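Local coordinates for protein endoglucanase A (PDB 1EDG) that probably cuts internal beta-1,4-glucosidic bonds of cellulose as the TIM-barrel catalytic domain of a family 5 cellulase, at residues 86-89 with 94-97. Sequence-based numbering, arbitrary orientation.
Sequences PHVS and KISD
Val-88 and Ser-89 pair with Ile-95 and Lys-94 in a short antiparallel beta hairpin, two residues per strand, inserted between barrel strand 77-80 and helix 97-111 of the TIM barrel. It lies toward the outside of the domain, its centre about 23 Å from the centre of the chain. Ser-89 and Lys-94 form the hydrogen-bonded pair: Ser-89 N reaches Lys-94 O at 3.1 Å, tilted from the carbonyl plane, and Lys-94 N returns to Ser-89 O at 2.9 Å, in the carbonyl plane. Beyond the non-hydrogen-bonded pair Val-88/Ile-95 the ladder ends in a straighter bond, Ser-96 N to His-87 O (3.0 Å, 166° at the hydrogen), aimed almost along the carbonyl. CA-H...O contacts from Ile-95 and Val-88 reach the same His-87 and Lys-94 carbonyl oxygens, the shorter, Val-88 CA to Lys-94 O, at 3.3 Å.

On one face, Val-88 CG2 meets Ile-95 CG1 at 3.9 Å, the two side chains crossing at a slant; Ile-95 continues onto Trp-84 of a loop and onto Val-148 of helix 138-155. On the other face, Ser-89 holds OG between its backbone N and carbonyl carbon (chi1 70°), from where a water 2.7 Å from OG bridges to Lys-94 O, donating to that carbonyl. Lys-94 touches Ser-89 O through CB, while its bent chain leads the ammonium away. At the foot of the hairpin, the His-87 ring stacks on Trp-99, and Ser-96, the N-cap of helix 97-111, hydrogen-bonds through OG to Glu-50 and weakly to Val-98 N.

Lys-94 O thus accepts from both a backbone N-H and a water, and Ser-96 serves two structures at once: its N-H closes the hairpin, while its hydroxyl, held mainly by Glu-50, caps the helix weakly, so the last ladder bond and the helix start share one residue.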
loop_
_atom_site.group_PDB
_atom_site.type_symbol
_atom_site.label_atom_id
_atom_site.label_comp_id
_atom_site.label_asym_id
_atom_site.label_seq_id
_atom_site.Cartn_x
_atom_site.Cartn_y
_atom_site.Cartn_z
ATOM N N PRO A 86 -14.085 10.022 -8.742
ATOM C CA PRO A 86 -15.452 10.543 -8.613
ATOM C C PRO A 86 -15.494 11.980 -8.078
ATOM O O PRO A 86 -16.572 12.539 -7.863
ATOM C CB PRO A 86 -16.116 9.545 -7.663
ATOM C CG PRO A 86 -15.011 9.054 -6.837
ATOM C CD PRO A 86 -13.848 8.926 -7.780
ATOM N N HIS A 87 -14.323 12.595 -7.925
ATOM C CA HIS A 87 -14.213 13.955 -7.400
ATOM C C HIS A 87 -13.473 14.895 -8.350
ATOM O O HIS A 87 -13.000 15.964 -7.953
ATOM C CB HIS A 87 -13.497 13.907 -6.052
ATOM C CG HIS A 87 -14.119 12.945 -5.090
ATOM N ND1 HIS A 87 -13.668 11.652 -4.930
ATOM C CD2 HIS A 87 -15.205 13.065 -4.292
ATOM C CE1 HIS A 87 -14.454 11.016 -4.081
ATOM N NE2 HIS A 87 -15.392 11.851 -3.678
ATOM N N VAL A 88 -13.423 14.502 -9.615
ATOM C CA VAL A 88 -12.740 15.250 -10.656
ATOM C C VAL A 88 -13.754 15.696 -11.725
ATOM O O VAL A 88 -14.720 14.977 -11.997
ATOM C CB VAL A 88 -11.641 14.326 -11.255
ATOM C CG1 VAL A 88 -11.421 14.586 -12.712
ATOM C CG2 VAL A 88 -10.352 14.479 -10.469
ATOM N N SER A 89 -13.543 16.876 -12.308
ATOM C CA SER A 89 -14.434 17.388 -13.352
ATOM C C SER A 89 -13.683 18.158 -14.440
ATOM O O SER A 89 -12.586 18.677 -14.214
ATOM C CB SER A 89 -15.520 18.298 -12.749
ATOM O OG SER A 89 -14.982 19.530 -12.277
ATOM N N LYS A 94 -10.060 18.796 -12.749
ATOM C CA LYS A 94 -9.955 19.621 -11.550
ATOM C C LYS A 94 -10.533 18.878 -10.346
ATOM O O LYS A 94 -11.658 18.366 -10.400
ATOM C CB LYS A 94 -10.698 20.945 -11.758
ATOM C CG LYS A 94 -10.732 21.863 -10.544
ATOM C CD LYS A 94 -9.330 22.268 -10.079
ATOM C CE LYS A 94 -8.579 23.096 -11.127
ATOM N NZ LYS A 94 -7.191 23.455 -10.686
ATOM N N ILE A 95 -9.756 18.802 -9.270
ATOM C CA ILE A 95 -10.186 18.116 -8.055
ATOM C C ILE A 95 -11.027 19.038 -7.180
ATOM O O ILE A 95 -10.656 20.188 -6.932
ATOM C CB ILE A 95 -8.968 17.601 -7.225
ATOM C CG1 ILE A 95 -8.194 16.543 -8.020
ATOM C CG2 ILE A 95 -9.441 17.000 -5.902
ATOM C CD1 ILE A 95 -6.882 16.130 -7.377
ATOM N N SER A 96 -12.167 18.530 -6.728
ATOM C CA SER A 96 -13.055 19.293 -5.862
ATOM C C SER A 96 -12.326 19.749 -4.601
ATOM O O SER A 96 -11.711 18.931 -3.908
ATOM C CB SER A 96 -14.240 18.426 -5.449
ATOM O OG SER A 96 -14.968 19.058 -4.410
ATOM N N ASP A 97 -12.428 21.035 -4.278
ATOM C CA ASP A 97 -11.780 21.577 -3.084
ATOM C C ASP A 97 -12.361 21.000 -1.793
ATOM O O ASP A 97 -11.665 20.896 -0.786
ATOM C CB ASP A 97 -11.885 23.101 -3.056
ATOM C CG ASP A 97 -10.978 23.763 -4.070
ATOM O OD1 ASP A 97 -9.757 23.494 -4.033
ATOM O OD2 ASP A 97 -11.483 24.553 -4.901
HETATM O O HOH W 1 -14.104 19.294 -9.682
#